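CCMAN5 (Cellulosimicrobium cellulans, PDB 2XSG) probably hydrolyses alpha-mannosidic linkages as a calcium-binding family 92 glycoside hydrolase, an activity applied to exposing mannose-6-phosphate on yeast-made lysosomal enzymes. Local coordinates at residues A[583-595]-A[656-669]. Sequence-based numbering, arbitrary orientation.
Sequences LHSNANEIDLQAP and LPTMDNDAGTMSTM. With CA (calcium ion), chain C.
Glu-589, its chain bent about CB-CG (chi2 89°), and Asp-662, with CG beside its own backbone N (chi1 -59°), turn their carboxylates onto one calcium ion, the metal site of the family 92 catalytic domain. Glu-589 OE1 binds the calcium at 2.6 Å and Asp-662 OD2 binds it at 2.5 Å, their carboxylate planes 46° apart. Asn-588 suits the third place because its amide divides the work: OD1 takes the calcium while ND2 donates to the backbone of Gln-536. Met-666, bent about CB-CG, packs its methyl on the Asn-588 backbone, CE lying 3.5 Å from C of Asn-588. Beside it the packing is apolar: Leu-592 sets CD2 against Met-666 SD and straddles Met-669 CG with both methyls, crossing Met-669 at about a right angle. Met-659 is unbranched and extended, so it runs alongside the backbone of Asn-586 and Ala-587, its CE 3.4 Å from Asn-586 O; the small Ala-587 lets it come close. Cutting Met-659 back to an alanine removes CG, SD and CE and would probably leave a gap beside the carbonyl oxygens of Asn-586 and Ala-587. A calcium-bound water completes the bridge, donating to Ala-587 O at 2.8 Å and to Asp-660 O at 2.9 Å.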
ATOM      1  N   LEU A 583       6.417  19.243  14.660  1.00  4.43           N
ATOM      2  CA  LEU A 583       5.011  19.432  14.232  1.00  4.23           C
ATOM      3  C   LEU A 583       4.660  18.532  13.055  1.00  4.09           C
ATOM      4  O   LEU A 583       3.477  18.264  12.788  1.00  4.08           O
ATOM      5  CB  LEU A 583       4.739  20.903  13.876  1.00  4.18           C
ATOM      6  CG  LEU A 583       5.079  21.911  14.978  1.00  4.65           C
ATOM      7  CD1 LEU A 583       4.605  23.293  14.593  1.00  4.23           C
ATOM      8  CD2 LEU A 583       4.493  21.481  16.334  1.00  4.12           C
ATOM      9  N   HIS A 584       5.698  18.061  12.367  1.00  3.38           N
ATOM     10  CA  HIS A 584       5.549  17.078  11.304  1.00  3.37           C
ATOM     11  C   HIS A 584       5.240  15.702  11.896  1.00  3.27           C
ATOM     12  O   HIS A 584       5.749  15.358  12.971  1.00  2.98           O
ATOM     13  CB  HIS A 584       6.848  17.003  10.501  1.00  3.31           C
ATOM     14  CG  HIS A 584       6.864  15.916   9.477  1.00  3.16           C
ATOM     15  ND1 HIS A 584       7.760  14.866   9.514  1.00  4.79           N
ATOM     16  CD2 HIS A 584       6.110  15.728   8.372  1.00  2.29           C
ATOM     17  CE1 HIS A 584       7.540  14.067   8.485  1.00  2.00           C
ATOM     18  NE2 HIS A 584       6.546  14.569   7.776  1.00  5.10           N
ATOM     19  N   SER A 585       4.421  14.914  11.198  1.00  3.39           N
ATOM     20  CA  SER A 585       4.229  13.512  11.571  1.00  3.12           C
ATOM     21  C   SER A 585       4.868  12.588  10.552  1.00  3.59           C
ATOM     22  O   SER A 585       4.661  12.753   9.338  1.00  3.31           O
ATOM     23  CB  SER A 585       2.755  13.162  11.743  1.00  3.27           C
ATOM     24  OG  SER A 585       2.612  11.800  12.146  1.00  2.79           O
ATOM     25  N   ASN A 586       5.628  11.608  11.044  1.00  3.31           N
ATOM     26  CA  ASN A 586       6.168  10.530  10.195  1.00  3.90           C
ATOM     27  C   ASN A 586       5.253   9.301  10.086  1.00  4.51           C
ATOM     28  O   ASN A 586       5.477   8.424   9.254  1.00  5.18           O
ATOM     29  CB  ASN A 586       7.544  10.078  10.703  1.00  3.43           C
ATOM     30  CG  ASN A 586       8.529  11.223  10.815  1.00  4.11           C
ATOM     31  OD1 ASN A 586       9.027  11.541  11.911  1.00  5.34           O
ATOM     32  ND2 ASN A 586       8.787  11.869   9.708  1.00  2.00           N
ATOM     33  N   ALA A 587       4.214   9.251  10.915  1.00  5.05           N
ATOM     34  CA  ALA A 587       3.448   8.022  11.119  1.00  5.72           C
ATOM     35  C   ALA A 587       2.256   7.906  10.177  1.00  5.99           C
ATOM     36  O   ALA A 587       1.662   6.830  10.055  1.00  5.95           O
ATOM     37  CB  ALA A 587       2.991   7.918  12.586  1.00  5.23           C
ATOM     38  N   ASN A 588       1.915   9.014   9.522  1.00  6.68           N
ATOM     39  CA  ASN A 588       0.792   9.082   8.586  1.00  7.03           C
ATOM     40  C   ASN A 588       1.166   9.810   7.294  1.00  7.46           C
ATOM     41  O   ASN A 588       2.208  10.492   7.222  1.00  7.75           O
ATOM     42  CB  ASN A 588      -0.387   9.797   9.240  1.00  7.13           C
ATOM     43  CG  ASN A 588      -1.711   9.343   8.703  1.00  8.47           C
ATOM     44  OD1 ASN A 588      -1.846   8.219   8.224  1.00  9.81           O
ATOM     45  ND2 ASN A 588      -2.708  10.217   8.772  1.00 10.53           N
ATOM     46  N   GLU A 589       0.308   9.682   6.282  1.00  6.90           N
ATOM     47  CA  GLU A 589       0.579  10.203   4.938  1.00  7.17           C
ATOM     48  C   GLU A 589       0.163  11.661   4.708  1.00  7.15           C
ATOM     49  O   GLU A 589       0.460  12.220   3.648  1.00  6.83           O
ATOM     50  CB  GLU A 589      -0.119   9.343   3.868  1.00  7.27           C
ATOM     51  CG  GLU A 589       0.403   7.915   3.732  1.00  6.92           C
ATOM     52  CD  GLU A 589      -0.310   6.949   4.647  1.00  6.15           C
ATOM     53  OE1 GLU A 589      -1.113   7.396   5.470  1.00  5.02           O
ATOM     54  OE2 GLU A 589      -0.070   5.734   4.539  1.00  6.06           O
ATOM     55  N   ILE A 590      -0.519  12.262   5.681  1.00  6.81           N
ATOM     56  CA  ILE A 590      -1.063  13.603   5.527  1.00  7.24           C
ATOM     57  C   ILE A 590       0.021  14.597   5.091  1.00  6.95           C
ATOM     58  O   ILE A 590      -0.140  15.317   4.102  1.00  5.79           O
ATOM     59  CB  ILE A 590      -1.749  14.108   6.827  1.00  7.37           C
ATOM     60  CG1 ILE A 590      -2.992  13.259   7.184  1.00  8.55           C
ATOM     61  CG2 ILE A 590      -2.088  15.608   6.717  1.00  9.47           C
ATOM     62  CD1 ILE A 590      -3.902  12.895   6.017  1.00  8.45           C
ATOM     63  N   ASP A 591       1.126  14.642   5.834  1.00  7.36           N
ATOM     64  CA  ASP A 591       2.205  15.563   5.456  1.00  7.24           C
ATOM     65  C   ASP A 591       3.483  14.841   5.027  1.00  7.17           C
ATOM     66  O   ASP A 591       4.591  15.259   5.371  1.00  7.06           O
ATOM     67  CB  ASP A 591       2.421  16.665   6.509  1.00  7.54           C
ATOM     68  CG  ASP A 591       2.929  16.138   7.850  1.00  9.24           C
ATOM     69  OD1 ASP A 591       2.516  15.053   8.307  1.00  9.97           O
ATOM     70  OD2 ASP A 591       3.750  16.848   8.465  1.00 14.42           O
ATOM     71  N   LEU A 592       3.310  13.769   4.238  1.00  6.85           N
ATOM     72  CA  LEU A 592       4.431  12.978   3.707  1.00  6.70           C
ATOM     73  C   LEU A 592       5.453  13.828   2.962  1.00  6.27           C
ATOM     74  O   LEU A 592       6.662  13.538   2.993  1.00  5.02           O
ATOM     75  CB  LEU A 592       3.948  11.917   2.714  1.00  6.44           C
ATOM     76  CG  LEU A 592       3.593  10.479   3.086  1.00  7.91           C
ATOM     77  CD1 LEU A 592       3.058   9.746   1.834  1.00  9.25           C
ATOM     78  CD2 LEU A 592       4.782   9.732   3.692  1.00  6.73           C
ATOM     79  N   GLN A 593       4.947  14.833   2.250  1.00  5.10           N
ATOM     80  CA  GLN A 593       5.783  15.680   1.414  1.00  4.59           C
ATOM     81  C   GLN A 593       6.532  16.728   2.219  1.00  4.63           C
ATOM     82  O   GLN A 593       7.440  17.357   1.693  1.00  4.73           O
ATOM     83  CB  GLN A 593       4.942  16.355   0.319  1.00  3.91           C
ATOM     84  CG  GLN A 593       4.164  17.592   0.742  1.00  3.01           C
ATOM     85  CD  GLN A 593       2.922  17.315   1.558  1.00  5.40           C
ATOM     86  OE1 GLN A 593       2.767  16.254   2.182  1.00  4.17           O
ATOM     87  NE2 GLN A 593       2.011  18.292   1.570  1.00  5.33           N
ATOM     88  N   ALA A 594       6.152  16.932   3.481  1.00  5.01           N
ATOM     89  CA  ALA A 594       6.672  18.084   4.254  1.00  4.71           C
ATOM     90  C   ALA A 594       8.196  18.185   4.347  1.00  4.69           C
ATOM     91  O   ALA A 594       8.728  19.285   4.292  1.00  4.66           O
ATOM     92  CB  ALA A 594       6.049  18.163   5.628  1.00  4.82           C
ATOM     93  N   PRO A 595       8.909  17.043   4.497  1.00  4.94           N
ATOM     94  CA  PRO A 595      10.372  17.144   4.534  1.00  5.03           C
ATOM     95  C   PRO A 595      11.015  17.708   3.286  1.00  5.10           C
ATOM     96  O   PRO A 595      12.105  18.258   3.364  1.00  4.93           O
ATOM     97  CB  PRO A 595      10.828  15.698   4.745  1.00  4.88           C
ATOM     98  CG  PRO A 595       9.645  15.029   5.390  1.00  5.03           C
ATOM     99  CD  PRO A 595       8.439  15.695   4.869  1.00  4.46           C
ATOM    100  N   LEU A 656       6.855   2.757  12.872  1.00  3.43           N
ATOM    101  CA  LEU A 656       6.358   3.274  14.143  1.00  3.04           C
ATOM    102  C   LEU A 656       5.083   2.531  14.552  1.00  2.93           C
ATOM    103  O   LEU A 656       4.345   2.059  13.682  1.00  3.07           O
ATOM    104  CB  LEU A 656       6.052   4.759  14.012  1.00  2.47           C
ATOM    105  CG  LEU A 656       7.262   5.680  13.774  1.00  2.81           C
ATOM    106  CD1 LEU A 656       6.777   7.071  13.453  1.00  3.69           C
ATOM    107  CD2 LEU A 656       8.191   5.689  14.980  1.00  3.85           C
ATOM    108  N   PRO A 657       4.811   2.443  15.867  1.00  2.68           N
ATOM    109  CA  PRO A 657       3.509   1.906  16.255  1.00  3.10           C
ATOM    110  C   PRO A 657       2.391   2.792  15.650  1.00  3.13           C
ATOM    111  O   PRO A 657       2.547   4.011  15.612  1.00  2.49           O
ATOM    112  CB  PRO A 657       3.525   2.016  17.784  1.00  2.87           C
ATOM    113  CG  PRO A 657       4.588   3.090  18.079  1.00  2.94           C
ATOM    114  CD  PRO A 657       5.608   2.895  17.031  1.00  2.20           C
ATOM    115  N   THR A 658       1.296   2.157  15.212  1.00  3.04           N
ATOM    116  CA  THR A 658       0.157   2.764  14.481  1.00  3.53           C
ATOM    117  C   THR A 658       0.434   3.138  13.010  1.00  3.59           C
ATOM    118  O   THR A 658      -0.492   3.507  12.267  1.00  3.76           O
ATOM    119  CB  THR A 658      -0.411   4.049  15.133  1.00  3.32           C
ATOM    120  OG1 THR A 658       0.495   5.131  14.882  1.00  4.58           O
ATOM    121  CG2 THR A 658      -0.693   3.894  16.629  1.00  3.04           C
ATOM    122  N   MET A 659       1.689   3.095  12.600  1.00  3.32           N
ATOM    123  CA  MET A 659       2.059   3.548  11.265  1.00  3.65           C
ATOM    124  C   MET A 659       1.809   2.453  10.225  1.00  3.55           C
ATOM    125  O   MET A 659       2.690   1.669   9.921  1.00  3.88           O
ATOM    126  CB  MET A 659       3.522   3.995  11.261  1.00  4.06           C
ATOM    127  CG  MET A 659       4.079   4.418   9.895  1.00  4.41           C
ATOM    128  SD  MET A 659       5.773   4.975  10.130  1.00  4.89           S
ATOM    129  CE  MET A 659       6.284   5.202   8.431  1.00  2.00           C
ATOM    130  N   ASP A 660       0.581   2.377   9.717  1.00  3.67           N
ATOM    131  CA  ASP A 660       0.222   1.348   8.743  1.00  3.95           C
ATOM    132  C   ASP A 660       0.914   1.672   7.435  1.00  3.66           C
ATOM    133  O   ASP A 660       1.078   2.840   7.108  1.00  3.81           O
ATOM    134  CB  ASP A 660      -1.294   1.322   8.541  1.00  3.86           C
ATOM    135  CG  ASP A 660      -2.037   0.871   9.781  1.00  6.34           C
ATOM    136  OD1 ASP A 660      -1.446   0.100  10.570  1.00  7.36           O
ATOM    137  OD2 ASP A 660      -3.198   1.302   9.983  1.00  9.02           O
ATOM    138  N   ASN A 661       1.360   0.649   6.714  1.00  3.35           N
ATOM    139  CA  ASN A 661       2.015   0.858   5.421  1.00  3.15           C
ATOM    140  C   ASN A 661       1.018   1.454   4.396  1.00  3.52           C
ATOM    141  O   ASN A 661       1.409   2.246   3.519  1.00  3.16           O
ATOM    142  CB  ASN A 661       2.588  -0.472   4.903  1.00  2.50           C
ATOM    143  CG  ASN A 661       3.773  -0.290   3.952  1.00  3.63           C
ATOM    144  OD1 ASN A 661       3.924   0.756   3.293  1.00  2.21           O
ATOM    145  ND2 ASN A 661       4.623  -1.322   3.871  1.00  3.07           N
ATOM    146  N   ASP A 662      -0.259   1.077   4.535  1.00  2.78           N
ATOM    147  CA  ASP A 662      -1.346   1.476   3.616  1.00  2.87           C
ATOM    148  C   ASP A 662      -1.063   1.098   2.158  1.00  2.74           C
ATOM    149  O   ASP A 662      -0.665   1.941   1.339  1.00  2.00           O
ATOM    150  CB  ASP A 662      -1.668   2.975   3.731  1.00  3.34           C
ATOM    151  CG  ASP A 662      -2.105   3.381   5.144  1.00  4.71           C
ATOM    152  OD1 ASP A 662      -3.035   2.765   5.707  1.00  5.67           O
ATOM    153  OD2 ASP A 662      -1.522   4.343   5.682  1.00  3.78           O
ATOM    154  N   ALA A 663      -1.274  -0.170   1.834  1.00  2.47           N
ATOM    155  CA  ALA A 663      -1.106  -0.636   0.450  1.00  3.12           C
ATOM    156  C   ALA A 663       0.279  -0.289  -0.113  1.00  2.97           C
ATOM    157  O   ALA A 663       0.417   0.076  -1.292  1.00  3.73           O
ATOM    158  CB  ALA A 663      -2.221  -0.042  -0.450  1.00  3.25           C
ATOM    159  N   GLY A 664       1.294  -0.391   0.736  1.00  2.37           N
ATOM    160  CA  GLY A 664       2.675  -0.185   0.333  1.00  2.70           C
ATOM    161  C   GLY A 664       3.105   1.266   0.206  1.00  2.78           C
ATOM    162  O   GLY A 664       4.170   1.537  -0.350  1.00  2.55           O
ATOM    163  N   THR A 665       2.300   2.203   0.715  1.00  2.25           N
ATOM    164  CA  THR A 665       2.669   3.632   0.621  1.00  2.81           C
ATOM    165  C   THR A 665       3.951   3.975   1.387  1.00  2.30           C
ATOM    166  O   THR A 665       4.873   4.589   0.834  1.00  2.00           O
ATOM    167  CB  THR A 665       1.548   4.573   1.092  1.00  3.07           C
ATOM    168  OG1 THR A 665       0.353   4.268   0.371  1.00  4.21           O
ATOM    169  CG2 THR A 665       1.943   6.061   0.844  1.00  2.00           C
ATOM    170  N   MET A 666       4.004   3.611   2.664  1.00  2.65           N
ATOM    171  CA  MET A 666       5.191   3.928   3.458  1.00  2.55           C
ATOM    172  C   MET A 666       6.450   3.295   2.825  1.00  2.79           C
ATOM    173  O   MET A 666       7.485   3.967   2.707  1.00  2.93           O
ATOM    174  CB  MET A 666       4.998   3.571   4.935  1.00  3.03           C
ATOM    175  CG  MET A 666       3.935   4.435   5.651  1.00  4.09           C
ATOM    176  SD  MET A 666       4.128   6.216   5.284  1.00  5.65           S
ATOM    177  CE  MET A 666       3.072   6.928   6.555  1.00  4.71           C
ATOM    178  N   SER A 667       6.337   2.045   2.365  1.00  2.61           N
ATOM    179  CA  SER A 667       7.430   1.365   1.630  1.00  2.87           C
ATOM    180  C   SER A 667       7.852   2.111   0.365  1.00  3.32           C
ATOM    181  O   SER A 667       9.052   2.264   0.103  1.00  2.63           O
ATOM    182  CB  SER A 667       7.041  -0.062   1.243  1.00  2.85           C
ATOM    183  OG  SER A 667       6.792  -0.857   2.388  1.00  3.38           O
ATOM    184  N   THR A 668       6.857   2.549  -0.418  1.00  3.43           N
ATOM    185  CA  THR A 668       7.087   3.295  -1.651  1.00  3.50           C
ATOM    186  C   THR A 668       7.770   4.642  -1.391  1.00  3.24           C
ATOM    187  O   THR A 668       8.670   5.026  -2.121  1.00  2.91           O
ATOM    188  CB  THR A 668       5.778   3.504  -2.424  1.00  4.03           C
ATOM    189  OG1 THR A 668       5.144   2.241  -2.633  1.00  3.77           O
ATOM    190  CG2 THR A 668       6.044   4.121  -3.770  1.00  4.58           C
ATOM    191  N   MET A 669       7.363   5.348  -0.338  1.00  3.01           N
ATOM    192  CA  MET A 669       8.090   6.560   0.062  1.00  2.90           C
ATOM    193  C   MET A 669       9.540   6.289   0.459  1.00  2.84           C
ATOM    194  O   MET A 669      10.425   7.108   0.200  1.00  2.92           O
ATOM    195  CB  MET A 669       7.343   7.318   1.160  1.00  3.18           C
ATOM    196  CG  MET A 669       5.918   7.693   0.790  1.00  2.97           C
ATOM    197  SD  MET A 669       5.704   8.622  -0.761  1.00  9.77           S
ATOM    198  CE  MET A 669       5.137   7.380  -1.914  1.00  6.25           C
TER
HETATM  199 CA    CA C1772      -2.127   5.994   7.462  1.00 30.05          CA
HETATM  200  O   HOH W   1       0.071   5.303   8.294  1.00  7.52           O